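Local coordinates for peptidase M16 inactive domain family protein (Pseudomonas fluorescens, PDB 3GWB) that is of uncertain function but belongs to the M16 metallopeptidase family and probably represents its inactive, non-catalytic domain, at residues 56-61 with 131-136; 200-205 with 370-375; 250-255 with 316-321. All blocks are in the same frame, centred on the assembly; numbering follows the deposited sequence.

Interaction 1: 56-61 with 131-136; sequences ALLTNA and RIKNQM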
loop_
_atom_site.group_PDB
_atom_site.type_symbol
_atom_site.label_atom_id
_atom_site.label_comp_id
_atom_site.label_asym_id
_atom_site.label_seq_id
_atom_site.Cartn_x
_atom_site.Cartn_y
_atom_site.Cartn_z
ATOM N N ALA A 56 -10.016 -0.831 19.539
ATOM C CA ALA A 56 -8.667 -0.278 19.539
ATOM C C ALA A 56 -8.276 0.203 18.149
ATOM O O ALA A 56 -7.757 1.306 17.975
ATOM C CB ALA A 56 -7.665 -1.328 20.024
ATOM N N LEU A 57 -8.539 -0.623 17.149
ATOM C CA LEU A 57 -8.173 -0.245 15.798
ATOM C C LEU A 57 -9.005 0.943 15.320
ATOM O O LEU A 57 -8.501 1.849 14.656
ATOM C CB LEU A 57 -8.343 -1.447 14.871
ATOM C CG LEU A 57 -7.440 -1.447 13.638
ATOM C CD1 LEU A 57 -6.851 -2.844 13.433
ATOM C CD2 LEU A 57 -8.233 -0.986 12.422
ATOM N N LEU A 58 -10.283 0.947 15.678
ATOM C CA LEU A 58 -11.165 2.030 15.271
ATOM C C LEU A 58 -10.747 3.352 15.913
ATOM O O LEU A 58 -10.752 4.396 15.264
ATOM C CB LEU A 58 -12.604 1.681 15.649
ATOM C CG LEU A 58 -13.738 2.521 15.061
ATOM C CD1 LEU A 58 -13.557 2.704 13.558
ATOM C CD2 LEU A 58 -15.065 1.819 15.370
ATOM N N THR A 59 -10.378 3.311 17.187
ATOM C CA THR A 59 -9.963 4.523 17.875
ATOM C C THR A 59 -8.707 5.073 17.202
ATOM O O THR A 59 -8.612 6.270 16.930
ATOM C CB THR A 59 -9.657 4.262 19.378
ATOM O OG1 THR A 59 -10.816 3.722 20.021
ATOM C CG2 THR A 59 -9.281 5.568 20.085
ATOM N N ASN A 60 -7.750 4.196 16.920
ATOM C CA ASN A 60 -6.508 4.622 16.292
ATOM C C ASN A 60 -6.718 5.206 14.899
ATOM O O ASN A 60 -6.012 6.125 14.487
ATOM C CB ASN A 60 -5.522 3.453 16.226
ATOM C CG ASN A 60 -4.186 3.857 15.638
ATOM O OD1 ASN A 60 -3.967 3.748 14.433
ATOM N ND2 ASN A 60 -3.293 4.345 16.485
ATOM N N ALA A 61 -7.698 4.679 14.178
ATOM C CA ALA A 61 -7.992 5.150 12.835
ATOM C C ALA A 61 -8.703 6.495 12.853
ATOM O O ALA A 61 -8.584 7.273 11.907
ATOM C CB ALA A 61 -8.857 4.126 12.104
ATOM N N ARG A 131 -18.144 6.383 8.039
ATOM C CA ARG A 131 -17.338 6.093 6.860
ATOM C C ARG A 131 -16.349 4.960 7.134
ATOM O O ARG A 131 -16.169 4.073 6.302
ATOM C CB ARG A 131 -16.570 7.338 6.422
ATOM C CG ARG A 131 -16.029 7.250 5.013
ATOM C CD ARG A 131 -15.049 8.374 4.712
ATOM N NE ARG A 131 -13.729 8.115 5.282
ATOM C CZ ARG A 131 -13.153 8.856 6.226
ATOM N NH1 ARG A 131 -13.781 9.920 6.724
ATOM N NH2 ARG A 131 -11.941 8.537 6.669
ATOM N N ILE A 132 -15.711 5.000 8.301
ATOM C CA ILE A 132 -14.739 3.976 8.675
ATOM C C ILE A 132 -15.404 2.626 8.902
ATOM O O ILE A 132 -14.896 1.600 8.442
ATOM C CB ILE A 132 -13.961 4.371 9.955
ATOM C CG1 ILE A 132 -13.293 5.732 9.754
ATOM C CG2 ILE A 132 -12.890 3.331 10.264
ATOM C CD1 ILE A 132 -12.361 5.787 8.573
ATOM N N LYS A 133 -16.531 2.617 9.613
ATOM C CA LYS A 133 -17.245 1.368 9.864
ATOM C C LYS A 133 -17.674 0.747 8.544
ATOM O O LYS A 133 -17.625 -0.471 8.385
ATOM C CB LYS A 133 -18.494 1.590 10.718
ATOM C CG LYS A 133 -18.224 1.990 12.157
ATOM C CD LYS A 133 -19.504 1.882 12.972
ATOM C CE LYS A 133 -19.288 2.268 14.421
ATOM N NZ LYS A 133 -20.518 2.045 15.223
ATOM N N ASN A 134 -18.098 1.590 7.603
ATOM C CA ASN A 134 -18.541 1.122 6.289
ATOM C C ASN A 134 -17.405 0.428 5.541
ATOM O O ASN A 134 -17.613 -0.611 4.914
ATOM C CB ASN A 134 -19.066 2.291 5.447
ATOM C CG ASN A 134 -19.734 1.829 4.157
ATOM O OD1 ASN A 134 -20.855 1.320 4.173
ATOM N ND2 ASN A 134 -19.039 1.992 3.036
ATOM N N GLN A 135 -16.202 0.994 5.602
ATOM C CA GLN A 135 -15.079 0.377 4.917
ATOM C C GLN A 135 -14.549 -0.841 5.672
ATOM O O GLN A 135 -13.969 -1.743 5.066
ATOM C CB GLN A 135 -13.969 1.400 4.648
ATOM C CG GLN A 135 -13.605 2.299 5.802
ATOM C CD GLN A 135 -12.634 3.397 5.383
ATOM O OE1 GLN A 135 -12.967 4.260 4.565
ATOM N NE2 GLN A 135 -11.428 3.364 5.940
HETATM N N MSE A 136 -14.763 -0.884 6.985
HETATM C CA MSE A 136 -14.330 -2.037 7.775
HETATM C C MSE A 136 -15.301 -3.184 7.495
HETATM O O MSE A 136 -14.900 -4.342 7.388
HETATM C CB MSE A 136 -14.326 -1.716 9.275
HETATM C CG MSE A 136 -13.176 -0.816 9.728
HETATM SE SE MSE A 136 -13.248 -0.394 11.498
HETATM C CE MSE A 136 -12.338 -1.766 12.247
#

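Interaction 2: 200-205 with 370-375; sequences ALVGDL and GQLGAM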
loop_
_atom_site.group_PDB
_atom_site.type_symbol
_atom_site.label_atom_id
_atom_site.label_comp_id
_atom_site.label_asym_id
_atom_site.label_seq_id
_atom_site.Cartn_x
_atom_site.Cartn_y
_atom_site.Cartn_z
ATOM N N ALA A 200 9.412 8.130 21.159
ATOM C CA ALA A 200 10.697 7.927 20.499
ATOM C C ALA A 200 10.956 9.065 19.522
ATOM O O ALA A 200 10.084 9.426 18.741
ATOM C CB ALA A 200 10.694 6.584 19.764
ATOM N N LEU A 201 12.159 9.622 19.571
ATOM C CA LEU A 201 12.538 10.751 18.720
ATOM C C LEU A 201 13.904 10.561 18.090
ATOM O O LEU A 201 14.860 10.220 18.775
ATOM C CB LEU A 201 12.583 12.038 19.552
ATOM C CG LEU A 201 11.354 12.922 19.727
ATOM C CD1 LEU A 201 11.642 13.976 20.800
ATOM C CD2 LEU A 201 11.012 13.591 18.387
ATOM N N VAL A 202 14.003 10.809 16.785
ATOM C CA VAL A 202 15.275 10.691 16.092
ATOM C C VAL A 202 15.422 11.771 15.026
ATOM O O VAL A 202 14.540 11.939 14.172
ATOM C CB VAL A 202 15.427 9.325 15.390
ATOM C CG1 VAL A 202 16.776 9.257 14.720
ATOM C CG2 VAL A 202 15.269 8.182 16.386
ATOM N N GLY A 203 16.530 12.502 15.060
ATOM C CA GLY A 203 16.724 13.519 14.043
ATOM C C GLY A 203 17.567 14.725 14.378
ATOM O O GLY A 203 18.346 14.734 15.330
ATOM N N ASP A 204 17.386 15.761 13.569
ATOM C CA ASP A 204 18.121 17.008 13.694
ATOM C C ASP A 204 17.605 17.857 14.851
ATOM O O ASP A 204 17.018 18.920 14.651
ATOM C CB ASP A 204 18.021 17.772 12.366
ATOM C CG ASP A 204 18.817 19.054 12.367
ATOM O OD1 ASP A 204 19.881 19.087 13.024
ATOM O OD2 ASP A 204 18.385 20.019 11.698
ATOM N N LEU A 205 17.842 17.383 16.068
ATOM C CA LEU A 205 17.390 18.086 17.265
ATOM C C LEU A 205 18.451 17.975 18.346
ATOM O O LEU A 205 19.209 17.007 18.377
ATOM C CB LEU A 205 16.106 17.446 17.799
ATOM C CG LEU A 205 14.841 17.340 16.938
ATOM C CD1 LEU A 205 13.872 16.327 17.573
ATOM C CD2 LEU A 205 14.199 18.711 16.813
ATOM N N GLY A 370 12.006 3.360 14.851
ATOM C CA GLY A 370 11.215 2.143 14.989
ATOM C C GLY A 370 11.774 1.235 16.080
ATOM O O GLY A 370 11.030 0.682 16.893
ATOM N N GLN A 371 13.094 1.081 16.100
ATOM C CA GLN A 371 13.757 0.242 17.093
ATOM C C GLN A 371 13.665 0.849 18.485
ATOM O O GLN A 371 13.471 0.128 19.466
ATOM C CB GLN A 371 15.228 0.035 16.722
ATOM C CG GLN A 371 15.438 -0.687 15.398
ATOM C CD GLN A 371 14.816 -2.070 15.381
ATOM O OE1 GLN A 371 15.104 -2.906 16.242
ATOM N NE2 GLN A 371 13.958 -2.324 14.396
ATOM N N LEU A 372 13.804 2.172 18.570
ATOM C CA LEU A 372 13.719 2.863 19.858
ATOM C C LEU A 372 12.349 2.656 20.486
ATOM O O LEU A 372 12.226 2.473 21.703
ATOM C CB LEU A 372 13.965 4.364 19.686
ATOM C CG LEU A 372 15.385 4.837 19.375
ATOM C CD1 LEU A 372 15.445 6.363 19.538
ATOM C CD2 LEU A 372 16.373 4.179 20.337
ATOM N N GLY A 373 11.315 2.701 19.650
ATOM C CA GLY A 373 9.965 2.500 20.138
ATOM C C GLY A 373 9.827 1.116 20.739
ATOM O O GLY A 373 9.259 0.958 21.819
ATOM N N ALA A 374 10.352 0.112 20.042
ATOM C CA ALA A 374 10.287 -1.264 20.526
ATOM C C ALA A 374 11.126 -1.419 21.791
ATOM O O ALA A 374 10.732 -2.123 22.717
ATOM C CB ALA A 374 10.781 -2.229 19.452
HETATM N N MSE A 375 12.281 -0.762 21.830
HETATM C CA MSE A 375 13.150 -0.831 23.002
HETATM C C MSE A 375 12.394 -0.319 24.225
HETATM O O MSE A 375 12.395 -0.957 25.286
HETATM C CB MSE A 375 14.419 0.006 22.778
HETATM C CG MSE A 375 15.455 -0.643 21.836
HETATM SE SE MSE A 375 16.800 0.480 21.295
HETATM C CE MSE A 375 17.468 0.998 22.850
#

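Interaction 3: 250-255 with 316-321; sequences TSLMLA and LQTRAE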
loop_
_atom_site.group_PDB
_atom_site.type_symbol
_atom_site.label_atom_id
_atom_site.label_comp_id
_atom_site.label_asym_id
_atom_site.label_seq_id
_atom_site.Cartn_x
_atom_site.Cartn_y
_atom_site.Cartn_z
ATOM N N THR A 250 -3.997 -24.054 -2.809
ATOM C CA THR A 250 -4.275 -24.347 -1.415
ATOM C C THR A 250 -3.326 -23.592 -0.511
ATOM O O THR A 250 -2.119 -23.573 -0.736
ATOM C CB THR A 250 -4.183 -25.863 -1.066
ATOM O OG1 THR A 250 -2.936 -26.394 -1.528
ATOM C CG2 THR A 250 -5.334 -26.641 -1.668
ATOM N N SER A 251 -3.891 -22.951 0.502
ATOM C CA SER A 251 -3.110 -22.184 1.455
ATOM C C SER A 251 -2.756 -23.064 2.642
ATOM O O SER A 251 -3.634 -23.683 3.243
ATOM C CB SER A 251 -3.908 -20.970 1.927
ATOM O OG SER A 251 -3.385 -20.465 3.142
ATOM N N LEU A 252 -1.467 -23.114 2.969
ATOM C CA LEU A 252 -0.968 -23.924 4.074
ATOM C C LEU A 252 -0.332 -23.043 5.145
ATOM O O LEU A 252 0.516 -22.203 4.848
ATOM C CB LEU A 252 0.087 -24.912 3.569
ATOM C CG LEU A 252 -0.297 -25.966 2.532
ATOM C CD1 LEU A 252 0.973 -26.630 2.011
ATOM C CD2 LEU A 252 -1.236 -26.991 3.157
HETATM N N MSE A 253 -0.733 -23.248 6.393
HETATM C CA MSE A 253 -0.178 -22.478 7.495
HETATM C C MSE A 253 0.112 -23.395 8.673
HETATM O O MSE A 253 -0.741 -24.182 9.084
HETATM C CB MSE A 253 -1.156 -21.386 7.929
HETATM C CG MSE A 253 -1.543 -20.425 6.827
HETATM SE SE MSE A 253 -2.440 -19.031 7.514
HETATM C CE MSE A 253 -1.127 -18.163 8.310
ATOM N N LEU A 254 1.326 -23.301 9.198
ATOM C CA LEU A 254 1.735 -24.106 10.341
ATOM C C LEU A 254 2.207 -23.125 11.393
ATOM O O LEU A 254 2.801 -22.100 11.063
ATOM C CB LEU A 254 2.882 -25.051 9.977
ATOM C CG LEU A 254 2.659 -26.051 8.842
ATOM C CD1 LEU A 254 2.757 -25.335 7.503
ATOM C CD2 LEU A 254 3.711 -27.151 8.920
ATOM N N ALA A 255 1.953 -23.431 12.660
ATOM C CA ALA A 255 2.356 -22.525 13.716
ATOM C C ALA A 255 2.288 -23.137 15.101
ATOM O O ALA A 255 1.702 -24.198 15.307
ATOM C CB ALA A 255 1.481 -21.266 13.674
ATOM N N LEU A 316 2.581 -20.783 3.060
ATOM C CA LEU A 316 2.834 -20.908 1.636
ATOM C C LEU A 316 1.543 -21.279 0.928
ATOM O O LEU A 316 0.527 -21.582 1.565
ATOM C CB LEU A 316 3.892 -21.987 1.358
ATOM C CG LEU A 316 3.474 -23.451 1.562
ATOM C CD1 LEU A 316 4.475 -24.377 0.890
ATOM C CD2 LEU A 316 3.377 -23.759 3.041
ATOM N N GLN A 317 1.595 -21.256 -0.397
ATOM C CA GLN A 317 0.456 -21.594 -1.242
ATOM C C GLN A 317 0.976 -22.532 -2.330
ATOM O O GLN A 317 2.071 -22.339 -2.842
ATOM C CB GLN A 317 -0.123 -20.317 -1.861
ATOM C CG GLN A 317 -1.317 -20.524 -2.771
ATOM C CD GLN A 317 -1.974 -19.211 -3.175
ATOM O OE1 GLN A 317 -2.489 -18.478 -2.329
ATOM N NE2 GLN A 317 -1.957 -18.908 -4.473
ATOM N N THR A 318 0.200 -23.554 -2.661
ATOM C CA THR A 318 0.595 -24.521 -3.679
ATOM C C THR A 318 -0.636 -25.007 -4.425
ATOM O O THR A 318 -1.764 -24.711 -4.035
ATOM C CB THR A 318 1.272 -25.761 -3.054
ATOM O OG1 THR A 318 0.361 -26.398 -2.150
ATOM C CG2 THR A 318 2.529 -25.367 -2.297
ATOM N N ARG A 319 -0.413 -25.753 -5.502
ATOM C CA ARG A 319 -1.513 -26.304 -6.277
ATOM C C ARG A 319 -2.254 -27.256 -5.341
ATOM O O ARG A 319 -1.628 -28.002 -4.587
ATOM C CB ARG A 319 -0.982 -27.072 -7.488
ATOM C CG ARG A 319 0.042 -26.307 -8.307
ATOM C CD ARG A 319 0.394 -27.042 -9.593
ATOM N NE ARG A 319 -0.646 -26.889 -10.610
ATOM C CZ ARG A 319 -0.959 -25.730 -11.184
ATOM N NH1 ARG A 319 -0.312 -24.620 -10.843
ATOM N NH2 ARG A 319 -1.921 -25.676 -12.098
ATOM N N ALA A 320 -3.583 -27.219 -5.390
ATOM C CA ALA A 320 -4.421 -28.059 -4.540
ATOM C C ALA A 320 -4.031 -29.534 -4.571
ATOM O O ALA A 320 -4.012 -30.204 -3.536
ATOM C CB ALA A 320 -5.886 -27.901 -4.942
ATOM N N GLU A 321 -3.718 -30.036 -5.759
ATOM C CA GLU A 321 -3.346 -31.434 -5.926
ATOM C C GLU A 321 -1.971 -31.773 -5.358
ATOM O O GLU A 321 -1.610 -32.944 -5.264
ATOM C CB GLU A 321 -3.394 -31.817 -7.408
ATOM C CG GLU A 321 -2.705 -30.821 -8.320
ATOM C CD GLU A 321 -2.535 -31.343 -9.734
ATOM O OE1 GLU A 321 -3.511 -31.899 -10.285
ATOM O OE2 GLU A 321 -1.427 -31.190 -10.297
#

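Interaction 1: 56-61 with 131-136
Leu58, its CG anti to the backbone N (chi1 -167°), turns CD1 onto Ile132 and Met136 of the partner helix. That torsion carries the isobutyl group out of the flank of helix 56-61, and the second one then folds CD1 towards helix 131-136. Met136, a selenomethionine, is straight through SE and bends only at its last torsion (chi3 88°), a turn that sets its methyl CE beside Leu57.

Two groups of helix 131-136 meet Leu58 CD1. Ile132 CG2 presses on it at 3.4 Å, tighter than usual for two carbons, with the two side chains running past each other in opposite senses. Met136 SE touches the same methyl at 3.7 Å, its chain crossing that of Leu58 at a slant. Leu57 closes the patch more loosely, its CD2 lying 4.2 Å from Met136 CE.

Lys133 lends only its aliphatic part, with CE 4.4 Å from Leu58 CD2; its NZ reaches on to the carbonyls of Ile179 and Pro177. Leu58 itself also packs on Ile179, and Met136 on Ile176, so the 176-179 loop borders the patch.

The axes of the two segments come no closer than 11.1 Å and cross at 131°, a wide spacing bridged by side-chain ends. Helix 55-62 probably corresponds to the helix that carries the zinc-binding HXXEH motif in active M16 peptidases. Here the run ALLTNA lacks its histidines and glutamate, consistent with the inactive domain of this family.

Interaction 2: 200-205 with 370-375
Leu372 reaches from helix 370-375 over strand 200-203, and each step of its side chain has a different role. CB, nearest the helix, rests against Ala200 CB at 4.0 Å. CG is set beside the backbone N (chi1 -72°) and stands back from the strand, serving mainly to carry the branch. From there CD1 continues the chain in an extended line (chi2 -168°) and heads for the strand at Val202. It touches Val202 CG2 at 3.6 Å and comes within 4.0 Å of the carbonyl Leu201 O, a plain van der Waals approach. Outside the pair, Leu372 also packs on Val28 of the neighbouring strand 24-29, so this one side chain spans two strands of the sheet.

Ala200 and Val202 point to the same face of the strand, the one the helix lies on, whereas Leu201 between them turns to the other face and packs on Phe27, Phe36 and Leu38. The backbones come near each other at Ala200 and Gly373: their CA atoms are 5.5 Å apart, and Ala200 CB lies 3.9 Å from Gly373 N. A turn earlier, Val369 of the same helix meets both Ala200 and Val202.

The axes of strand and helix pass 7.7 Å apart, running nearly antiparallel at 156°. All five residues that touch are buried, and the interface is apolar. Strand 197-203 is an inner strand of the six-stranded sheet, while helix 365-377 comes from the half of the chain that builds the other sheet. The arrangement is a helix-on-sheet layer, here joining the two halves of an M16-type alpha/beta fold.

Interaction 3: 250-255 with 316-321
Thr250 to Leu252 pair with Leu316 to Thr318 in an antiparallel beta ladder, two neighbouring strands in the five-stranded sheet of the chain's second half. Thr250-Thr318 and Leu252-Leu316 are hydrogen-bonded pairs; Ser251-Gln317 between them is a non-hydrogen-bonded pair.

Backbone bonds hold the ladder. Leu252 N donates to Leu316 O at 2.9 Å, almost straight at 175°, and Leu316 N returns a bond to Leu252 O at 3.1 Å in the carbonyl plane. Thr318 N gives to Thr250 O at 3.0 Å. Between these pairs, Gln317 CA brings its hydrogen to Thr250 O, a CA-H...O contact of 3.3 Å.

Apolar contacts fall on the face that Thr250, Leu252, Leu316 and Thr318 share, which helix 323-340 covers through Ser323 and Thr326. Leu316 CD2 lies against Leu252 CB at 3.5 Å. Gln317 is on the other face, where it packs on Tyr142 of the second subunit.

Further along, Ala320 packs on the methyl of Thr250: Thr250 CG2 is 3.3 Å from Ala320 CA, tighter than usual. Pro420 touches both residues.

Side-chain bonding adds a second grip on one acceptor. Thr318 O takes Thr250 N at 2.6 Å nearly head-on, and the same threonine's hydroxyl, turned between its own N and carbonyl carbon (chi1 51°), donates from above the carbonyl plane, with Thr250 OG1 3.2 Å from Thr318 O.

How the interactions relate
Along the chain interaction 1 closes first; interaction 2 then opens at strand 197-203 and does not close until helix 365-377, with interaction 3 nested inside that loop. Interaction 1 joins two helices of the first half, interaction 3 lies within the five-stranded sheet of the second, and interaction 2 ties the six-stranded sheet of the first half to a helix that precedes the last strand, 414-419, of the second sheet. Centres of interactions 1 and 2 are 27 Å apart, of 1 and 3 31 Å, and of 2 and 3 38 Å, the last pair on opposite sides of the chain's centre. None touch: interactions 1 and 3 each lie within one half of the fold, and interaction 2 spans both.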